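Local coordinates for DUF985 domain-containing protein (Shewanella oneidensis, PDB 1YUD) that is of unknown function but belongs to the cupin superfamily and forms a beta barrel that pairs with a second copy, at residues L55-H63 with F117-G125; S80-P88 with F109-G118. All coordinates share one frame; numbering follows the deposited sequence.

Contact 1. Residues L55-H63 with F117-G125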
ATOM      1  N   LEU A  55       2.565   0.724  12.881  1.00 47.87           N
ATOM      2  CA  LEU A  55       3.124   1.965  13.376  1.00 50.25           C
ATOM      3  C   LEU A  55       4.427   1.824  14.138  1.00 51.57           C
ATOM      4  O   LEU A  55       4.724   0.780  14.709  1.00 52.16           O
ATOM      5  CB  LEU A  55       2.075   2.673  14.231  1.00 50.01           C
ATOM      6  CG  LEU A  55       2.492   4.043  14.740  1.00 50.63           C
ATOM      7  CD1 LEU A  55       1.308   4.992  14.672  1.00 50.63           C
ATOM      8  CD2 LEU A  55       3.055   3.905  16.150  1.00 49.26           C
ATOM      9  N   LEU A  56       5.209   2.895  14.136  1.00 53.96           N
ATOM     10  CA  LEU A  56       6.488   2.898  14.824  1.00 56.08           C
ATOM     11  C   LEU A  56       6.701   4.208  15.584  1.00 58.51           C
ATOM     12  O   LEU A  56       6.563   5.300  15.011  1.00 57.69           O
ATOM     13  CB  LEU A  56       7.616   2.713  13.815  1.00 54.87           C
ATOM     14  CG  LEU A  56       8.687   1.704  14.201  1.00 55.57           C
ATOM     15  CD1 LEU A  56       8.145   0.282  14.046  1.00 54.91           C
ATOM     16  CD2 LEU A  56       9.901   1.915  13.315  1.00 55.88           C
ATOM     17  N   ARG A  57       7.025   4.089  16.874  1.00 61.33           N
ATOM     18  CA  ARG A  57       7.298   5.247  17.726  1.00 62.14           C
ATOM     19  C   ARG A  57       8.760   5.230  18.139  1.00 61.35           C
ATOM     20  O   ARG A  57       9.406   4.182  18.129  1.00 59.46           O
ATOM     21  CB  ARG A  57       6.437   5.228  18.985  1.00 65.10           C
ATOM     22  CG  ARG A  57       4.961   5.447  18.754  1.00 69.78           C
ATOM     23  CD  ARG A  57       4.191   5.386  20.068  1.00 73.38           C
ATOM     24  NE  ARG A  57       4.632   4.266  20.899  1.00 75.49           N
ATOM     25  CZ  ARG A  57       3.972   3.811  21.960  1.00 77.43           C
ATOM     26  NH1 ARG A  57       4.462   2.788  22.656  1.00 76.86           N
ATOM     27  NH2 ARG A  57       2.817   4.368  22.314  1.00 77.39           N
ATOM     28  N   THR A  58       9.257   6.400  18.523  1.00 62.07           N
ATOM     29  CA  THR A  58      10.645   6.586  18.936  1.00 61.82           C
ATOM     30  C   THR A  58      11.261   5.499  19.818  1.00 61.71           C
ATOM     31  O   THR A  58      12.487   5.416  19.930  1.00 61.70           O
ATOM     32  CB  THR A  58      10.831   7.924  19.649  1.00 60.89           C
ATOM     33  OG1 THR A  58      10.310   8.976  18.830  1.00 61.94           O
ATOM     34  CG2 THR A  58      12.297   8.178  19.888  1.00 61.04           C
ATOM     35  N   GLY A  59      10.433   4.669  20.444  1.00 61.09           N
ATOM     36  CA  GLY A  59      10.977   3.612  21.278  1.00 61.49           C
ATOM     37  C   GLY A  59      10.914   2.250  20.607  1.00 62.32           C
ATOM     38  O   GLY A  59      11.508   1.270  21.075  1.00 62.05           O
ATOM     39  N   GLU A  60      10.198   2.190  19.491  1.00 62.67           N
ATOM     40  CA  GLU A  60      10.033   0.939  18.767  1.00 61.63           C
ATOM     41  C   GLU A  60      10.798   0.838  17.434  1.00 60.35           C
ATOM     42  O   GLU A  60      11.023   1.833  16.733  1.00 58.25           O
ATOM     43  CB  GLU A  60       8.531   0.693  18.525  1.00 62.31           C
ATOM     44  CG  GLU A  60       7.719   0.348  19.774  1.00 62.61           C
ATOM     45  CD  GLU A  60       7.923  -1.094  20.223  1.00 65.53           C
ATOM     46  OE1 GLU A  60       9.097  -1.511  20.367  1.00 67.44           O
ATOM     47  OE2 GLU A  60       6.918  -1.816  20.436  1.00 64.99           O
ATOM     48  N   VAL A  61      11.219  -0.385  17.125  1.00 58.72           N
ATOM     49  CA  VAL A  61      11.896  -0.713  15.880  1.00 58.26           C
ATOM     50  C   VAL A  61      11.380  -2.107  15.548  1.00 59.06           C
ATOM     51  O   VAL A  61      10.989  -2.859  16.449  1.00 58.93           O
ATOM     52  CB  VAL A  61      13.443  -0.791  16.009  1.00 57.66           C
ATOM     53  CG1 VAL A  61      14.008   0.545  16.448  1.00 57.44           C
ATOM     54  CG2 VAL A  61      13.836  -1.909  16.949  1.00 57.62           C
ATOM     55  N   SER A  62      11.357  -2.449  14.263  1.00 59.37           N
ATOM     56  CA  SER A  62      10.889  -3.764  13.849  1.00 59.23           C
ATOM     57  C   SER A  62      12.078  -4.708  13.825  1.00 59.49           C
ATOM     58  O   SER A  62      12.884  -4.669  12.906  1.00 60.11           O
ATOM     59  CB  SER A  62      10.250  -3.689  12.465  1.00 58.42           C
ATOM     60  OG  SER A  62       9.675  -4.937  12.129  1.00 57.65           O
ATOM     61  N   HIS A  63      12.180  -5.564  14.836  1.00 60.44           N
ATOM     62  CA  HIS A  63      13.303  -6.491  14.945  1.00 61.29           C
ATOM     63  C   HIS A  63      13.422  -7.561  13.855  1.00 61.02           C
ATOM     64  O   HIS A  63      12.439  -8.188  13.450  1.00 59.78           O
ATOM     65  CB  HIS A  63      13.295  -7.165  16.321  1.00 61.97           C
ATOM     66  CG  HIS A  63      13.179  -6.205  17.464  1.00 63.36           C
ATOM     67  ND1 HIS A  63      11.972  -5.881  18.044  1.00 64.95           N
ATOM     68  CD2 HIS A  63      14.115  -5.483  18.120  1.00 64.13           C
ATOM     69  CE1 HIS A  63      12.168  -5.004  19.010  1.00 65.19           C
ATOM     70  NE2 HIS A  63      13.460  -4.745  19.077  1.00 65.89           N
ATOM     71  N   PHE A 117      15.082  -9.327   7.649  1.00 49.57           N
ATOM     72  CA  PHE A 117      15.043  -7.869   7.646  1.00 46.50           C
ATOM     73  C   PHE A 117      14.353  -7.247   8.862  1.00 46.86           C
ATOM     74  O   PHE A 117      13.630  -7.922   9.605  1.00 46.55           O
ATOM     75  CB  PHE A 117      14.311  -7.392   6.390  1.00 43.69           C
ATOM     76  CG  PHE A 117      12.858  -7.806   6.339  1.00 38.93           C
ATOM     77  CD1 PHE A 117      12.501  -9.147   6.230  1.00 35.79           C
ATOM     78  CD2 PHE A 117      11.851  -6.851   6.410  1.00 35.25           C
ATOM     79  CE1 PHE A 117      11.157  -9.532   6.191  1.00 35.47           C
ATOM     80  CE2 PHE A 117      10.511  -7.227   6.371  1.00 35.27           C
ATOM     81  CZ  PHE A 117      10.163  -8.567   6.262  1.00 34.00           C
ATOM     82  N   GLY A 118      14.570  -5.941   9.020  1.00 45.12           N
ATOM     83  CA  GLY A 118      13.994  -5.180  10.106  1.00 44.36           C
ATOM     84  C   GLY A 118      13.976  -3.720   9.697  1.00 46.02           C
ATOM     85  O   GLY A 118      14.441  -3.376   8.617  1.00 46.87           O
ATOM     86  N   SER A 119      13.449  -2.845  10.540  1.00 46.92           N
ATOM     87  CA  SER A 119      13.407  -1.441  10.183  1.00 47.56           C
ATOM     88  C   SER A 119      13.312  -0.512  11.384  1.00 50.56           C
ATOM     89  O   SER A 119      12.725  -0.843  12.409  1.00 50.22           O
ATOM     90  CB  SER A 119      12.230  -1.177   9.253  1.00 44.42           C
ATOM     91  OG  SER A 119      12.111   0.208   8.963  1.00 44.29           O
ATOM     92  N   ALA A 120      13.897   0.666  11.232  1.00 53.93           N
ATOM     93  CA  ALA A 120      13.873   1.677  12.264  1.00 57.74           C
ATOM     94  C   ALA A 120      13.399   2.947  11.585  1.00 59.34           C
ATOM     95  O   ALA A 120      13.297   2.988  10.365  1.00 60.01           O
ATOM     96  CB  ALA A 120      15.272   1.869  12.843  1.00 58.90           C
HETATM   97  N   MSE A 121      13.089   3.976  12.361  1.00 62.35           N
HETATM   98  CA  MSE A 121      12.665   5.229  11.760  1.00 64.80           C
HETATM   99  C   MSE A 121      13.965   5.951  11.439  1.00 64.25           C
HETATM  100  O   MSE A 121      15.038   5.410  11.683  1.00 64.20           O
HETATM  101  CB  MSE A 121      11.845   6.058  12.746  1.00 68.09           C
HETATM  102  CG  MSE A 121      10.659   5.339  13.353  1.00 72.69           C
HETATM  103 SE   MSE A 121       9.413   6.635  14.075  1.00 84.50          SE
HETATM  104  CE  MSE A 121      10.456   7.250  15.589  1.00 80.27           C
ATOM    105  N   ASN A 122      13.878   7.159  10.897  1.00 63.93           N
ATOM    106  CA  ASN A 122      15.083   7.924  10.583  1.00 65.05           C
ATOM    107  C   ASN A 122      15.221   9.139  11.508  1.00 66.44           C
ATOM    108  O   ASN A 122      16.323   9.638  11.739  1.00 65.50           O
ATOM    109  CB  ASN A 122      15.070   8.359   9.109  1.00 62.90           C
ATOM    110  CG  ASN A 122      15.649   7.292   8.174  1.00 60.34           C
ATOM    111  OD1 ASN A 122      15.228   7.165   7.028  1.00 58.90           O
ATOM    112  ND2 ASN A 122      16.630   6.543   8.659  1.00 57.48           N
ATOM    113  N   GLN A 123      14.086   9.595  12.032  1.00 69.08           N
ATOM    114  CA  GLN A 123      14.012  10.730  12.952  1.00 70.62           C
ATOM    115  C   GLN A 123      13.032  10.350  14.053  1.00 71.87           C
ATOM    116  O   GLN A 123      12.250   9.414  13.884  1.00 72.37           O
ATOM    117  CB  GLN A 123      13.484  11.981  12.242  1.00 70.91           C
ATOM    118  CG  GLN A 123      14.454  12.641  11.266  1.00 73.40           C
ATOM    119  CD  GLN A 123      15.714  13.169  11.941  1.00 73.89           C
ATOM    120  OE1 GLN A 123      16.562  12.393  12.386  1.00 74.07           O
ATOM    121  NE2 GLN A 123      15.837  14.496  12.023  1.00 72.86           N
ATOM    122  N   ASP A 124      13.072  11.063  15.180  1.00 73.56           N
ATOM    123  CA  ASP A 124      12.145  10.774  16.275  1.00 73.80           C
ATOM    124  C   ASP A 124      10.762  11.248  15.842  1.00 72.88           C
ATOM    125  O   ASP A 124      10.620  12.294  15.204  1.00 72.93           O
ATOM    126  CB  ASP A 124      12.544  11.492  17.579  1.00 75.72           C
ATOM    127  CG  ASP A 124      13.804  10.911  18.228  1.00 77.72           C
ATOM    128  OD1 ASP A 124      14.017   9.679  18.158  1.00 77.06           O
ATOM    129  OD2 ASP A 124      14.575  11.695  18.830  1.00 78.87           O
ATOM    130  N   GLY A 125       9.746  10.471  16.190  1.00 71.18           N
ATOM    131  CA  GLY A 125       8.389  10.816  15.816  1.00 69.09           C
ATOM    132  C   GLY A 125       7.627   9.526  15.614  1.00 67.65           C
ATOM    133  O   GLY A 125       7.895   8.542  16.312  1.00 68.16           O
TER

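Contact 2. Residues S80-P88 with F109-G118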
ATOM      1  N   SER A  80      10.178   8.882   7.662  1.00 48.35           N
ATOM      2  CA  SER A  80      10.823   7.981   6.721  1.00 50.61           C
ATOM      3  C   SER A  80      11.498   6.866   7.516  1.00 51.18           C
ATOM      4  O   SER A  80      12.088   7.125   8.562  1.00 53.13           O
ATOM      5  CB  SER A  80      11.883   8.731   5.928  1.00 51.37           C
ATOM      6  OG  SER A  80      13.091   8.753   6.666  1.00 51.74           O
ATOM      7  N   LEU A  81      11.407   5.631   7.029  1.00 52.02           N
ATOM      8  CA  LEU A  81      12.020   4.491   7.718  1.00 52.15           C
ATOM      9  C   LEU A  81      13.287   4.040   7.004  1.00 52.06           C
ATOM     10  O   LEU A  81      13.849   4.760   6.179  1.00 53.42           O
ATOM     11  CB  LEU A  81      11.032   3.319   7.787  1.00 51.68           C
ATOM     12  CG  LEU A  81       9.621   3.668   8.267  1.00 52.20           C
ATOM     13  CD1 LEU A  81       8.771   2.419   8.275  1.00 53.42           C
ATOM     14  CD2 LEU A  81       9.667   4.266   9.652  1.00 51.88           C
ATOM     15  N   THR A  82      13.739   2.839   7.321  1.00 51.43           N
ATOM     16  CA  THR A  82      14.924   2.304   6.685  1.00 50.48           C
ATOM     17  C   THR A  82      14.833   0.815   6.831  1.00 50.98           C
ATOM     18  O   THR A  82      14.774   0.296   7.939  1.00 51.65           O
ATOM     19  CB  THR A  82      16.194   2.811   7.356  1.00 50.10           C
ATOM     20  OG1 THR A  82      16.219   4.240   7.277  1.00 52.28           O
ATOM     21  CG2 THR A  82      17.427   2.255   6.663  1.00 49.96           C
ATOM     22  N   ILE A  83      14.790   0.123   5.703  1.00 51.34           N
ATOM     23  CA  ILE A  83      14.681  -1.318   5.746  1.00 51.12           C
ATOM     24  C   ILE A  83      16.065  -1.925   5.675  1.00 51.92           C
ATOM     25  O   ILE A  83      16.768  -1.783   4.678  1.00 53.34           O
ATOM     26  CB  ILE A  83      13.855  -1.846   4.569  1.00 51.15           C
ATOM     27  CG1 ILE A  83      12.619  -0.963   4.354  1.00 50.89           C
ATOM     28  CG2 ILE A  83      13.465  -3.282   4.824  1.00 49.08           C
ATOM     29  CD1 ILE A  83      11.585  -1.080   5.427  1.00 50.06           C
ATOM     30  N   TYR A  84      16.465  -2.590   6.747  1.00 52.17           N
ATOM     31  CA  TYR A  84      17.758  -3.231   6.780  1.00 51.95           C
ATOM     32  C   TYR A  84      17.486  -4.687   6.434  1.00 53.79           C
ATOM     33  O   TYR A  84      16.723  -5.365   7.119  1.00 52.04           O
ATOM     34  CB  TYR A  84      18.384  -3.099   8.172  1.00 51.35           C
ATOM     35  CG  TYR A  84      18.508  -1.669   8.664  1.00 49.80           C
ATOM     36  CD1 TYR A  84      17.391  -0.958   9.073  1.00 47.93           C
ATOM     37  CD2 TYR A  84      19.745  -1.032   8.715  1.00 48.30           C
ATOM     38  CE1 TYR A  84      17.493   0.352   9.525  1.00 49.94           C
ATOM     39  CE2 TYR A  84      19.863   0.279   9.165  1.00 48.78           C
ATOM     40  CZ  TYR A  84      18.729   0.974   9.573  1.00 50.22           C
ATOM     41  OH  TYR A  84      18.828   2.281  10.043  1.00 48.73           O
HETATM   42  N   MSE A  85      18.094  -5.154   5.350  1.00 57.58           N
HETATM   43  CA  MSE A  85      17.907  -6.526   4.893  1.00 60.53           C
HETATM   44  C   MSE A  85      19.238  -7.253   4.810  1.00 61.97           C
HETATM   45  O   MSE A  85      20.250  -6.666   4.430  1.00 63.44           O
HETATM   46  CB  MSE A  85      17.243  -6.528   3.511  1.00 62.65           C
HETATM   47  CG  MSE A  85      15.860  -5.879   3.468  1.00 66.19           C
HETATM   48 SE   MSE A  85      15.495  -5.028   1.763  1.00 73.99          SE
HETATM   49  CE  MSE A  85      15.841  -6.590   0.672  1.00 70.16           C
ATOM     50  N   ILE A  86      19.222  -8.535   5.158  1.00 62.98           N
ATOM     51  CA  ILE A  86      20.415  -9.372   5.129  1.00 64.88           C
ATOM     52  C   ILE A  86      20.155 -10.612   4.258  1.00 66.90           C
ATOM     53  O   ILE A  86      19.378 -11.500   4.640  1.00 66.91           O
ATOM     54  CB  ILE A  86      20.800  -9.805   6.575  1.00 64.47           C
ATOM     55  CG1 ILE A  86      21.144  -8.569   7.414  1.00 63.20           C
ATOM     56  CG2 ILE A  86      21.979 -10.765   6.549  1.00 65.66           C
ATOM     57  CD1 ILE A  86      21.331  -8.846   8.885  1.00 58.12           C
ATOM     58  N   SER A  87      20.802 -10.663   3.089  1.00 68.48           N
ATOM     59  CA  SER A  87      20.632 -11.785   2.154  1.00 69.15           C
ATOM     60  C   SER A  87      21.034 -13.089   2.813  1.00 69.58           C
ATOM     61  O   SER A  87      21.812 -13.099   3.762  1.00 69.36           O
ATOM     62  CB  SER A  87      21.473 -11.575   0.869  1.00 69.93           C
ATOM     63  OG  SER A  87      22.844 -11.948   1.008  1.00 66.78           O
ATOM     64  N   PRO A  88      20.499 -14.212   2.329  1.00 71.05           N
ATOM     65  CA  PRO A  88      20.879 -15.483   2.949  1.00 72.44           C
ATOM     66  C   PRO A  88      22.384 -15.714   2.840  1.00 72.99           C
ATOM     67  O   PRO A  88      22.954 -16.546   3.546  1.00 72.65           O
ATOM     68  CB  PRO A  88      20.057 -16.512   2.168  1.00 72.45           C
ATOM     69  CG  PRO A  88      19.859 -15.858   0.830  1.00 72.34           C
ATOM     70  CD  PRO A  88      19.573 -14.423   1.205  1.00 72.07           C
ATOM     71  N   PHE A 109       8.162  -0.003  -1.329  1.00 30.38           N
ATOM     72  CA  PHE A 109       9.343  -0.802  -1.374  1.00 29.24           C
ATOM     73  C   PHE A 109       8.948  -2.250  -1.240  1.00 31.77           C
ATOM     74  O   PHE A 109       7.980  -2.581  -0.557  1.00 33.50           O
ATOM     75  CB  PHE A 109      10.330  -0.436  -0.277  1.00 25.01           C
ATOM     76  CG  PHE A 109      11.623  -1.160  -0.416  1.00 20.63           C
ATOM     77  CD1 PHE A 109      12.623  -0.665  -1.238  1.00 19.37           C
ATOM     78  CD2 PHE A 109      11.789  -2.409   0.146  1.00 19.95           C
ATOM     79  CE1 PHE A 109      13.758  -1.409  -1.505  1.00 15.47           C
ATOM     80  CE2 PHE A 109      12.926  -3.155  -0.121  1.00 19.54           C
ATOM     81  CZ  PHE A 109      13.900  -2.647  -0.947  1.00 15.46           C
ATOM     82  N   LEU A 110       9.722  -3.119  -1.877  1.00 33.66           N
ATOM     83  CA  LEU A 110       9.431  -4.533  -1.849  1.00 36.31           C
ATOM     84  C   LEU A 110      10.529  -5.326  -1.153  1.00 38.39           C
ATOM     85  O   LEU A 110      11.646  -5.444  -1.649  1.00 40.33           O
ATOM     86  CB  LEU A 110       9.217  -5.004  -3.293  1.00 34.07           C
ATOM     87  CG  LEU A 110       8.964  -6.473  -3.582  1.00 32.18           C
ATOM     88  CD1 LEU A 110      10.277  -7.206  -3.548  1.00 32.09           C
ATOM     89  CD2 LEU A 110       7.962  -7.035  -2.585  1.00 31.26           C
ATOM     90  N   VAL A 111      10.207  -5.866   0.011  1.00 41.60           N
ATOM     91  CA  VAL A 111      11.163  -6.655   0.766  1.00 44.85           C
ATOM     92  C   VAL A 111      10.998  -8.123   0.355  1.00 48.88           C
ATOM     93  O   VAL A 111      10.052  -8.810   0.765  1.00 49.21           O
ATOM     94  CB  VAL A 111      10.971  -6.435   2.307  1.00 42.98           C
ATOM     95  CG1 VAL A 111       9.503  -6.374   2.654  1.00 39.92           C
ATOM     96  CG2 VAL A 111      11.662  -7.541   3.080  1.00 41.73           C
ATOM     97  N   PRO A 112      11.925  -8.614  -0.485  1.00 52.53           N
ATOM     98  CA  PRO A 112      11.942  -9.989  -1.007  1.00 54.07           C
ATOM     99  C   PRO A 112      11.874 -11.059   0.052  1.00 54.29           C
ATOM    100  O   PRO A 112      12.539 -10.961   1.075  1.00 56.40           O
ATOM    101  CB  PRO A 112      13.252 -10.050  -1.805  1.00 54.69           C
ATOM    102  CG  PRO A 112      14.126  -9.046  -1.123  1.00 55.12           C
ATOM    103  CD  PRO A 112      13.155  -7.897  -0.873  1.00 53.33           C
ATOM    104  N   LYS A 113      11.076 -12.087  -0.208  1.00 54.60           N
ATOM    105  CA  LYS A 113      10.926 -13.186   0.733  1.00 54.62           C
ATOM    106  C   LYS A 113      12.236 -13.925   0.950  1.00 54.49           C
ATOM    107  O   LYS A 113      13.203 -13.732   0.209  1.00 53.49           O
ATOM    108  CB  LYS A 113       9.860 -14.171   0.245  1.00 55.62           C
ATOM    109  CG  LYS A 113      10.158 -14.833  -1.093  1.00 57.76           C
ATOM    110  CD  LYS A 113       9.032 -15.788  -1.489  1.00 57.77           C
ATOM    111  CE  LYS A 113       9.305 -16.455  -2.830  1.00 58.26           C
ATOM    112  NZ  LYS A 113       8.186 -17.351  -3.225  1.00 59.05           N
ATOM    113  N   GLY A 114      12.254 -14.770   1.977  1.00 54.97           N
ATOM    114  CA  GLY A 114      13.432 -15.558   2.289  1.00 54.71           C
ATOM    115  C   GLY A 114      14.594 -14.778   2.871  1.00 55.16           C
ATOM    116  O   GLY A 114      15.635 -15.362   3.175  1.00 56.45           O
ATOM    117  N   CYS A 115      14.431 -13.467   3.028  1.00 53.79           N
ATOM    118  CA  CYS A 115      15.502 -12.654   3.579  1.00 53.38           C
ATOM    119  C   CYS A 115      15.162 -12.141   4.983  1.00 55.21           C
ATOM    120  O   CYS A 115      13.992 -11.868   5.291  1.00 55.29           O
ATOM    121  CB  CYS A 115      15.784 -11.469   2.660  1.00 51.49           C
ATOM    122  SG  CYS A 115      14.943  -9.950   3.147  1.00 49.39           S
ATOM    123  N   ILE A 116      16.187 -12.014   5.828  1.00 55.39           N
ATOM    124  CA  ILE A 116      16.011 -11.519   7.195  1.00 54.59           C
ATOM    125  C   ILE A 116      16.133 -10.003   7.190  1.00 52.09           C
ATOM    126  O   ILE A 116      17.156  -9.461   6.786  1.00 52.06           O
ATOM    127  CB  ILE A 116      17.061 -12.124   8.158  1.00 56.59           C
ATOM    128  CG1 ILE A 116      16.836 -13.640   8.276  1.00 57.19           C
ATOM    129  CG2 ILE A 116      16.964 -11.450   9.540  1.00 57.53           C
ATOM    130  CD1 ILE A 116      17.933 -14.382   9.036  1.00 57.26           C
ATOM    131  N   PHE A 117      15.082  -9.327   7.649  1.00 49.57           N
ATOM    132  CA  PHE A 117      15.043  -7.869   7.646  1.00 46.50           C
ATOM    133  C   PHE A 117      14.353  -7.247   8.862  1.00 46.86           C
ATOM    134  O   PHE A 117      13.630  -7.922   9.605  1.00 46.55           O
ATOM    135  CB  PHE A 117      14.311  -7.392   6.390  1.00 43.69           C
ATOM    136  CG  PHE A 117      12.858  -7.806   6.339  1.00 38.93           C
ATOM    137  CD1 PHE A 117      12.501  -9.147   6.230  1.00 35.79           C
ATOM    138  CD2 PHE A 117      11.851  -6.851   6.410  1.00 35.25           C
ATOM    139  CE1 PHE A 117      11.157  -9.532   6.191  1.00 35.47           C
ATOM    140  CE2 PHE A 117      10.511  -7.227   6.371  1.00 35.27           C
ATOM    141  CZ  PHE A 117      10.163  -8.567   6.262  1.00 34.00           C
ATOM    142  N   GLY A 118      14.570  -5.941   9.020  1.00 45.12           N
ATOM    143  CA  GLY A 118      13.994  -5.180  10.106  1.00 44.36           C
ATOM    144  C   GLY A 118      13.976  -3.720   9.697  1.00 46.02           C
ATOM    145  O   GLY A 118      14.441  -3.376   8.617  1.00 46.87           O
TER

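Contact 1. Residues L55-H63 with F117-G125
Selenomethionine M121 lays its side chain over that of L56, the two side chains pointing opposite ways as they pass, with L56 CD2 3.5 Å from M121 CG. Its CG lies anti to its own carbonyl carbon (chi1 -54°), and a bend at chi3 then carries SE past the backbone of L56 and CE up to the start of the turn, beside T58. R57 to E60 form a type I turn, and T58 within it meets the loop after M121 through two bonds. G125 N donates to T58 OG1 at 3.1 Å, while T58 N to G125 O, at 3.4 Å, is weak. This is where the two sheets of the cupin barrel join: strand 50-57 belongs to one, strand 62-66 to the other, and the turn carries the chain across. The chain changes sheet again in the loop from 116-121 to 126-133, and the axes of 55-57 and 117-121 stand at 54° with no pairing between them. Past the turn the backbones do pair, antiparallel. S62 N donates to S119 O (2.8 Å), and S119 N returns a bond to S62 O (3.0 Å). The side chains of S62 and S119 share one face of the sheet, yet their hydroxyls turn to different partners, S119 OG to T82 O and S62 OG, weakly, to E28. One residue further along, before S62 and after S119, V61 CG1 rests 4.0 Å from A120 CB, a light apolar touch beside the hydrogen-bonded backbones.

Contact 2. Residues S80-P88 with F109-G118
Two neighbouring antiparallel strands of the five-stranded cupin sheet, 81-86 and 116-118, make up this contact, and strand 109-111 of the opposing sheet closes over the face that carries M85 and F117. Y84 and G118 form a hydrogen-bonded pair: Y84 N to G118 O and G118 N to Y84 O each measure 2.9 Å. One step beyond the non-hydrogen-bonded pair M85 and F117, I86 N reaches I116 O at 2.8 Å, whereas the return bond from I116 N to I86 O is long and weak. G118 O, the acceptor of the Y84 N bond, also sits at the edge of the Y84 ring, near its plane, by CD1. The face of M85 and F117 is organised around selenomethionine M85. Its CG rests 3.6 Å from F117 CB, and bends at chi2 and chi3 turn the chain's end toward the other sheet. There SE stands 4.8 Å from the centroid of the F109 ring, an oblique Met-aromatic contact, and CE meets P112 CD, just after strand 109-111, at 3.4 Å. With chi1 at 64°, F117 holds CG between its backbone N and carbonyl carbon, which swings the ring away from M85 and beneath V111, whose CG2 lies over the ring's centre. F109 also packs on Y36 of the second subunit, so this side of the barrel continues into the dimer interface. All four hydrogen bonds across the contact are backbone to backbone; the side chains add mainly apolar contacts and one selenium-aromatic contact, which suggests that backbone pairing sets the alignment, while apolar contacts from M85 help hold the two sheets together.

How the contacts relate
From the N terminus, the chain first lays down 55-63, crossing from one sheet to the other, then 80-88, then 109-118, and finally returns through 117-125. Contact 1 therefore closes the outer loop and contact 2 a shorter one within it; the two do not cross. They share F117 and G118, where strand 116-121 has 62-66 on one flank and 81-86 on the other, making three consecutive strands of the five-stranded sheet. The side chains meet too: N122 OD1, just past strand 116-121, probably accepts a hydrogen bond from S80 OG, just before strand 81-86. Each contact also reaches the six-stranded sheet, contact 1 through strand 50-57 and contact 2 through 109-111.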